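Local coordinates for protein-L-isoaspartate O-methyltransferase beta-aspartate methyltransferase (Plasmodium falciparum, PDB 2PBF) that probably repairs damaged proteins by methylating L-isoaspartyl residues with S-adenosylmethionine, and is captured here with the product S-adenosyl-L-homocysteine, at residues A[111-117]-A[141-147]; A[168-174]-A[221-226]. All coordinates share one frame; numbering follows the deposited sequence.

Contact 1 of 2, residues A[111-117]-A[141-147]; sequences YVIGLER and NFKIIHK. With SAH (S-adenosyl-L-homocysteine), chain C.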
loop_
_atom_site.group_PDB
_atom_site.type_symbol
_atom_site.label_atom_id
_atom_site.label_comp_id
_atom_site.label_asym_id
_atom_site.label_seq_id
_atom_site.Cartn_x
_atom_site.Cartn_y
_atom_site.Cartn_z
ATOM N N TYR A 111 9.295 -8.637 5.817
ATOM C CA TYR A 111 9.386 -7.314 6.344
ATOM C C TYR A 111 8.386 -6.363 5.658
ATOM O O TYR A 111 8.324 -6.294 4.420
ATOM C CB TYR A 111 10.812 -6.836 6.182
ATOM C CG TYR A 111 11.097 -5.526 6.840
ATOM C CD1 TYR A 111 11.275 -5.439 8.222
ATOM C CD2 TYR A 111 11.191 -4.370 6.086
ATOM C CE1 TYR A 111 11.549 -4.201 8.826
ATOM C CE2 TYR A 111 11.447 -3.152 6.675
ATOM C CZ TYR A 111 11.627 -3.071 8.040
ATOM O OH TYR A 111 11.909 -1.843 8.600
ATOM N N VAL A 112 7.619 -5.625 6.464
ATOM C CA VAL A 112 6.679 -4.629 5.931
ATOM C C VAL A 112 6.829 -3.275 6.631
ATOM O O VAL A 112 6.821 -3.192 7.864
ATOM C CB VAL A 112 5.219 -5.123 6.011
ATOM C CG1 VAL A 112 4.230 -4.090 5.403
ATOM C CG2 VAL A 112 5.071 -6.467 5.302
ATOM N N ILE A 113 6.967 -2.212 5.841
ATOM C CA ILE A 113 7.083 -0.868 6.414
ATOM C C ILE A 113 6.098 0.081 5.725
ATOM O O ILE A 113 5.981 0.051 4.510
ATOM C CB ILE A 113 8.592 -0.340 6.427
ATOM C CG1 ILE A 113 8.744 0.936 7.237
ATOM C CG2 ILE A 113 9.163 -0.100 5.034
ATOM C CD1 ILE A 113 10.235 1.373 7.415
ATOM N N GLY A 114 5.353 0.863 6.513
ATOM C CA GLY A 114 4.532 1.944 5.980
ATOM C C GLY A 114 5.193 3.285 6.243
ATOM O O GLY A 114 5.626 3.560 7.353
ATOM N N LEU A 115 5.301 4.119 5.221
ATOM C CA LEU A 115 5.760 5.498 5.414
ATOM C C LEU A 115 4.600 6.450 5.199
ATOM O O LEU A 115 3.898 6.362 4.190
ATOM C CB LEU A 115 6.867 5.845 4.416
ATOM C CG LEU A 115 8.349 5.702 4.766
ATOM C CD1 LEU A 115 8.716 4.410 5.515
ATOM C CD2 LEU A 115 9.169 5.835 3.482
ATOM N N GLU A 116 4.421 7.368 6.143
ATOM C CA GLU A 116 3.351 8.341 6.077
ATOM C C GLU A 116 3.864 9.740 6.474
ATOM O O GLU A 116 4.424 9.927 7.568
ATOM C CB GLU A 116 2.170 7.892 6.940
ATOM C CG GLU A 116 1.131 8.956 7.147
ATOM C CD GLU A 116 0.529 9.435 5.832
ATOM O OE1 GLU A 116 0.324 8.617 4.914
ATOM O OE2 GLU A 116 0.278 10.634 5.709
ATOM N N ARG A 117 3.671 10.710 5.581
ATOM C CA ARG A 117 4.195 12.064 5.790
ATOM C C ARG A 117 3.481 12.830 6.886
ATOM O O ARG A 117 4.089 13.680 7.549
ATOM C CB ARG A 117 4.234 12.865 4.486
ATOM C CG ARG A 117 2.990 13.659 4.117
ATOM C CD ARG A 117 3.221 14.479 2.808
ATOM N NE ARG A 117 3.673 15.849 3.059
ATOM C CZ ARG A 117 2.913 16.831 3.567
ATOM N NH1 ARG A 117 3.448 18.039 3.740
ATOM N NH2 ARG A 117 1.628 16.629 3.892
ATOM N N ASN A 141 9.365 -6.728 12.569
ATOM C CA ASN A 141 9.311 -6.720 11.118
ATOM C C ASN A 141 8.013 -6.123 10.506
ATOM O O ASN A 141 7.662 -6.425 9.376
ATOM C CB ASN A 141 9.632 -8.129 10.561
ATOM C CG ASN A 141 8.656 -9.181 11.023
ATOM O OD1 ASN A 141 8.012 -9.032 12.049
ATOM N ND2 ASN A 141 8.520 -10.229 10.256
ATOM N N PHE A 142 7.311 -5.303 11.284
ATOM C CA PHE A 142 6.216 -4.486 10.786
ATOM C C PHE A 142 6.330 -3.128 11.456
ATOM O O PHE A 142 6.510 -3.054 12.675
ATOM C CB PHE A 142 4.842 -5.138 11.066
ATOM C CG PHE A 142 3.668 -4.273 10.646
ATOM C CD1 PHE A 142 3.139 -4.392 9.367
ATOM C CD2 PHE A 142 3.151 -3.285 11.497
ATOM C CE1 PHE A 142 2.081 -3.553 8.926
ATOM C CE2 PHE A 142 2.087 -2.441 11.064
ATOM C CZ PHE A 142 1.536 -2.604 9.789
ATOM N N LYS A 143 6.288 -2.051 10.669
ATOM C CA LYS A 143 6.301 -0.707 11.253
ATOM C C LYS A 143 5.557 0.301 10.388
ATOM O O LYS A 143 5.544 0.179 9.163
ATOM C CB LYS A 143 7.733 -0.183 11.406
ATOM C CG LYS A 143 8.586 -0.904 12.410
ATOM C CD LYS A 143 10.066 -0.805 12.048
ATOM C CE LYS A 143 10.778 -2.105 12.458
ATOM N NZ LYS A 143 12.040 -1.873 13.209
ATOM N N ILE A 144 4.975 1.304 11.046
ATOM C CA ILE A 144 4.474 2.513 10.390
ATOM C C ILE A 144 5.295 3.680 10.903
ATOM O O ILE A 144 5.285 3.967 12.094
ATOM C CB ILE A 144 2.988 2.810 10.725
ATOM C CG1 ILE A 144 2.084 1.603 10.454
ATOM C CG2 ILE A 144 2.522 4.091 9.984
ATOM C CD1 ILE A 144 1.910 1.227 8.969
ATOM N N ILE A 145 6.001 4.325 9.981
ATOM C CA ILE A 145 6.929 5.419 10.247
ATOM C C ILE A 145 6.345 6.759 9.777
ATOM O O ILE A 145 5.767 6.838 8.697
ATOM C CB ILE A 145 8.291 5.178 9.484
ATOM C CG1 ILE A 145 8.847 3.771 9.748
ATOM C CG2 ILE A 145 9.327 6.197 9.838
ATOM C CD1 ILE A 145 8.835 3.335 11.202
ATOM N N HIS A 146 6.505 7.800 10.591
ATOM C CA HIS A 146 6.268 9.184 10.159
ATOM C C HIS A 146 7.423 9.692 9.298
ATOM O O HIS A 146 8.481 10.043 9.807
ATOM C CB HIS A 146 6.050 10.085 11.370
ATOM C CG HIS A 146 5.759 11.512 11.023
ATOM N ND1 HIS A 146 6.012 12.549 11.888
ATOM C CD2 HIS A 146 5.255 12.072 9.899
ATOM C CE1 HIS A 146 5.664 13.690 11.320
ATOM N NE2 HIS A 146 5.204 13.428 10.111
ATOM N N LYS A 147 7.213 9.736 7.988
ATOM C CA LYS A 147 8.284 10.040 7.047
ATOM C C LYS A 147 7.765 10.425 5.671
ATOM O O LYS A 147 6.869 9.791 5.126
ATOM C CB LYS A 147 9.213 8.822 6.896
ATOM C CG LYS A 147 10.443 9.039 6.002
ATOM C CD LYS A 147 11.651 9.318 6.881
ATOM C CE LYS A 147 12.607 10.308 6.263
ATOM N NZ LYS A 147 13.842 10.379 7.107
HETATM N N SAH C . -2.962 3.553 1.071
HETATM C CA SAH C . -3.630 4.697 1.742
HETATM C CB SAH C . -3.672 5.869 0.794
HETATM C CG SAH C . -3.905 7.141 1.598
HETATM S SD SAH C . -3.951 8.591 0.541
HETATM C C SAH C . -5.034 4.366 2.260
HETATM O O SAH C . -5.809 3.748 1.527
HETATM O OXT SAH C . -5.401 4.706 3.414
HETATM C "C5'" SAH C . -2.164 8.750 0.305
HETATM C "C4'" SAH C . -1.343 9.037 1.563
HETATM O "O4'" SAH C . -0.071 9.435 1.135
HETATM C "C3'" SAH C . -1.844 10.143 2.481
HETATM O "O3'" SAH C . -2.076 9.603 3.772
HETATM C "C2'" SAH C . -0.729 11.179 2.481
HETATM O "O2'" SAH C . -0.560 11.787 3.741
HETATM C "C1'" SAH C . 0.466 10.330 2.096
HETATM N N9 SAH C . 1.583 11.046 1.442
HETATM C C8 SAH C . 1.475 12.064 0.539
HETATM N N7 SAH C . 2.722 12.406 0.141
HETATM C C5 SAH C . 3.630 11.645 0.791
HETATM C C6 SAH C . 5.028 11.607 0.778
HETATM N N6 SAH C . 5.759 12.420 0.027
HETATM N N1 SAH C . 5.682 10.676 1.545
HETATM C C2 SAH C . 4.958 9.813 2.346
HETATM N N3 SAH C . 3.588 9.883 2.352
HETATM C C4 SAH C . 2.922 10.779 1.594
#

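Contact 2 of 2, residues A[168-174]-A[221-226]; sequences VGASASE and FVSLKK. With SAH (S-adenosyl-L-homocysteine), chain C.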
loop_
_atom_site.group_PDB
_atom_site.type_symbol
_atom_site.label_atom_id
_atom_site.label_comp_id
_atom_site.label_asym_id
_atom_site.label_seq_id
_atom_site.Cartn_x
_atom_site.Cartn_y
_atom_site.Cartn_z
ATOM N N VAL A 168 2.844 2.697 -3.848
ATOM C CA VAL A 168 2.802 4.100 -3.567
ATOM C C VAL A 168 1.347 4.528 -3.738
ATOM O O VAL A 168 0.797 4.409 -4.821
ATOM C CB VAL A 168 3.735 4.876 -4.518
ATOM C CG1 VAL A 168 3.921 6.269 -4.030
ATOM C CG2 VAL A 168 5.101 4.149 -4.668
ATOM N N GLY A 169 0.749 5.040 -2.660
ATOM C CA GLY A 169 -0.687 5.311 -2.645
ATOM C C GLY A 169 -1.031 6.778 -2.899
ATOM O O GLY A 169 -2.113 7.221 -2.536
ATOM N N ALA A 170 -0.103 7.500 -3.542
ATOM C CA ALA A 170 -0.251 8.900 -3.849
ATOM C C ALA A 170 0.469 9.164 -5.160
ATOM O O ALA A 170 1.449 8.489 -5.495
ATOM C CB ALA A 170 0.292 9.785 -2.713
ATOM N N SER A 171 -0.064 10.122 -5.919
ATOM C CA SER A 171 0.401 10.422 -7.254
ATOM C C SER A 171 1.618 11.344 -7.266
ATOM O O SER A 171 1.683 12.331 -6.531
ATOM C CB SER A 171 -0.722 11.084 -8.033
ATOM O OG SER A 171 -0.280 11.388 -9.319
ATOM N N ALA A 172 2.566 11.011 -8.133
ATOM C CA ALA A 172 3.826 11.714 -8.206
ATOM C C ALA A 172 3.880 12.529 -9.490
ATOM O O ALA A 172 3.478 12.045 -10.559
ATOM C CB ALA A 172 4.971 10.719 -8.188
ATOM N N SER A 173 4.399 13.754 -9.383
ATOM C CA SER A 173 4.661 14.606 -10.560
ATOM C C SER A 173 5.582 13.905 -11.559
ATOM O O SER A 173 5.467 14.102 -12.773
ATOM C CB SER A 173 5.228 15.967 -10.132
ATOM O OG SER A 173 6.448 15.843 -9.420
ATOM N N GLU A 174 6.501 13.093 -11.032
ATOM C CA GLU A 174 7.375 12.221 -11.836
ATOM C C GLU A 174 7.915 11.078 -10.968
ATOM O O GLU A 174 7.862 11.164 -9.739
ATOM C CB GLU A 174 8.516 13.012 -12.514
ATOM C CG GLU A 174 9.634 13.501 -11.584
ATOM C CD GLU A 174 9.296 14.798 -10.862
ATOM O OE1 GLU A 174 8.931 15.794 -11.534
ATOM O OE2 GLU A 174 9.410 14.828 -9.615
ATOM N N PHE A 221 -5.716 9.624 -7.590
ATOM C CA PHE A 221 -5.090 9.495 -6.287
ATOM C C PHE A 221 -4.820 10.864 -5.702
ATOM O O PHE A 221 -4.671 11.823 -6.439
ATOM C CB PHE A 221 -3.760 8.770 -6.413
ATOM C CG PHE A 221 -3.872 7.276 -6.482
ATOM C CD1 PHE A 221 -3.593 6.490 -5.353
ATOM C CD2 PHE A 221 -4.213 6.645 -7.670
ATOM C CE1 PHE A 221 -3.673 5.118 -5.399
ATOM C CE2 PHE A 221 -4.300 5.265 -7.736
ATOM C CZ PHE A 221 -4.025 4.492 -6.611
ATOM N N VAL A 222 -4.748 10.946 -4.380
ATOM C CA VAL A 222 -4.229 12.139 -3.723
ATOM C C VAL A 222 -2.761 12.311 -4.182
ATOM O O VAL A 222 -2.116 11.348 -4.611
ATOM C CB VAL A 222 -4.364 12.098 -2.148
ATOM C CG1 VAL A 222 -5.557 11.232 -1.679
ATOM C CG2 VAL A 222 -3.096 11.608 -1.476
ATOM N N SER A 223 -2.248 13.533 -4.087
ATOM C CA SER A 223 -0.887 13.853 -4.526
ATOM C C SER A 223 0.246 13.403 -3.573
ATOM O O SER A 223 0.139 13.546 -2.341
ATOM C CB SER A 223 -0.775 15.361 -4.761
ATOM O OG SER A 223 0.474 15.656 -5.353
ATOM N N LEU A 224 1.331 12.885 -4.152
ATOM C CA LEU A 224 2.558 12.598 -3.389
ATOM C C LEU A 224 3.361 13.894 -3.205
ATOM O O LEU A 224 4.113 14.294 -4.095
ATOM C CB LEU A 224 3.408 11.524 -4.084
ATOM C CG LEU A 224 4.576 10.943 -3.293
ATOM C CD1 LEU A 224 4.068 10.033 -2.193
ATOM C CD2 LEU A 224 5.535 10.207 -4.227
ATOM N N LYS A 225 3.175 14.529 -2.048
ATOM C CA LYS A 225 3.694 15.854 -1.736
ATOM C C LYS A 225 5.186 15.857 -1.399
ATOM O O LYS A 225 5.648 15.098 -0.541
ATOM C CB LYS A 225 2.909 16.457 -0.567
ATOM C CG LYS A 225 1.484 16.877 -0.866
ATOM C CD LYS A 225 0.903 17.596 0.343
ATOM C CE LYS A 225 -0.572 17.975 0.174
ATOM N NZ LYS A 225 -0.841 18.961 -0.935
ATOM N N LYS A 226 5.919 16.739 -2.072
ATOM C CA LYS A 226 7.366 16.857 -1.920
ATOM C C LYS A 226 7.816 17.581 -0.656
ATOM O O LYS A 226 8.957 17.436 -0.226
ATOM C CB LYS A 226 7.962 17.515 -3.150
ATOM C CG LYS A 226 8.088 16.577 -4.312
ATOM C CD LYS A 226 8.510 17.306 -5.542
ATOM C CE LYS A 226 8.828 16.340 -6.636
ATOM N NZ LYS A 226 9.173 17.087 -7.863
HETATM N N SAH C . -2.962 3.553 1.071
HETATM C CA SAH C . -3.630 4.697 1.742
HETATM C CB SAH C . -3.672 5.869 0.794
HETATM C CG SAH C . -3.905 7.141 1.598
HETATM S SD SAH C . -3.951 8.591 0.541
HETATM C C SAH C . -5.034 4.366 2.260
HETATM O O SAH C . -5.809 3.748 1.527
HETATM O OXT SAH C . -5.401 4.706 3.414
HETATM C "C5'" SAH C . -2.164 8.750 0.305
HETATM C "C4'" SAH C . -1.343 9.037 1.563
HETATM O "O4'" SAH C . -0.071 9.435 1.135
HETATM C "C3'" SAH C . -1.844 10.143 2.481
HETATM O "O3'" SAH C . -2.076 9.603 3.772
HETATM C "C2'" SAH C . -0.729 11.179 2.481
HETATM O "O2'" SAH C . -0.560 11.787 3.741
HETATM C "C1'" SAH C . 0.466 10.330 2.096
HETATM N N9 SAH C . 1.583 11.046 1.442
HETATM C C8 SAH C . 1.475 12.064 0.539
HETATM N N7 SAH C . 2.722 12.406 0.141
HETATM C C5 SAH C . 3.630 11.645 0.791
HETATM C C6 SAH C . 5.028 11.607 0.778
HETATM N N6 SAH C . 5.759 12.420 0.027
HETATM N N1 SAH C . 5.682 10.676 1.545
HETATM C C2 SAH C . 4.958 9.813 2.346
HETATM N N3 SAH C . 3.588 9.883 2.352
HETATM C C4 SAH C . 2.922 10.779 1.594
HETATM O O HOH W 1 -4.941 8.205 -3.136
HETATM O O HOH W 2 5.380 14.166 -6.501
#

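Contact 1 of 2, residues A[111-117]-A[141-147]
The imidazole of His146 turns its edge to the end of the neighbouring strand: the carbonyl oxygens of Glu116 and Arg117 both lie near the ring plane, and NE2 gives Arg117 O a weak, bent hydrogen bond of 2.8 Å. At the other end, the Tyr111 ring meets the Asn141 backbone obliquely, CD1 lying 3.7 Å from Asn141 CA, while its hydroxyl meets the aliphatic CD and CE of Lys143. The Phe142 ring takes CB and CG1 of Val112 obliquely at its CD1 corner. These groups flank two parallel neighbours of a Rossmann-like methyltransferase sheet, strands 111-116 and 142-146, joined through helix 119-132 in a beta-alpha-beta crossover. Six backbone hydrogen bonds knit them together, the straightest from Ile145 N to Gly114 O at 2.8 Å (178° at the hydrogen). Gly114, lacking a side chain, lets Ile144 CD1 settle 4.0 Å from its CA. On the face carrying Ile113, Leu115 and Ile145, Ile113 CD1 packs 3.6 Å from Ile145 CG1.

At its C-terminal end strand 111-116 delivers the acidic residue that grips the ribose, as is usual in this methyltransferase fold. Glu116 sets CG anti to its backbone N (chi1 169°) and bends at chi2, carrying the carboxylate away from strand 142-146. Gly90 N and Val118 N bind its two oxygens and help fix the group's rotation. Ribose O2' is modelled 2.4 Å from Glu116 OE2, too short to be taken at face value; O3' donates to Glu116 OE1 at 2.8 Å.

Contact 2 of 2, residues A[168-174]-A[221-226]
Leu224 lies between the adenine and residues 168-174: its CD1 is 3.4 Å from SAH C5 and also meets Ala170 CB, whereas CD2 turns to Ala172 CB. Chi1 of -169° swings CG away from the backbone N, and chi2 spreads the two methyls to these neighbours. Beside it, Val222 CG2 packs 3.5 Å from SAH C5', close to the sulfur. Lys225 reads the adenine edge through its backbone, N donating to SAH N7 at 3.1 Å and O accepting a weak bond from N6.

Behind this first shell, a single bridge pairs Ser171 with Ser223. Ser171 N donates to Val222 O at 2.7 Å, and Leu224 N returns a bond to Ser171 O whose modelled length is doubtfully short. One water links Gly169 O to Val222 N, and another joins Ser173 N to Leu224 O. The Phe221 ring presents its edge to Gly169 O, 3.3 Å from CD1. Farther out, the extended Lys226 reaches Glu174 in a salt bridge, NZ to OE2 2.9 Å, on the oxygen's syn side.

Asn148 adds a side chain to the ligand site, but Lys225 offers the base one backbone donor and one acceptor, so this part of recognition probably depends on the loop's path.

In the fold
Both contacts border the same S-adenosyl-L-homocysteine, yet their centres stand about 17 Å apart and they share no strand or helix. Contact 1 joins two regular strands at one margin of the seven-stranded sheet, strand 142-146 being outermost in the chain; strand 111-116 is largely buried, whereas the outer strand has exposed Lys143 and His146. Contact 2, also partly buried, brings together two loops, one following strand 163-168 and the other following strand 212-219, and is surface-lying at its Glu174-Lys226 end. Repeated backbone pairing dominates the first; isolated pairing, bridging waters and a salt bridge mark the second. The first meets the ligand with a charged side chain, the second with main-chain groups and apolar side chains, and Arg117 packs against Lys225 between them.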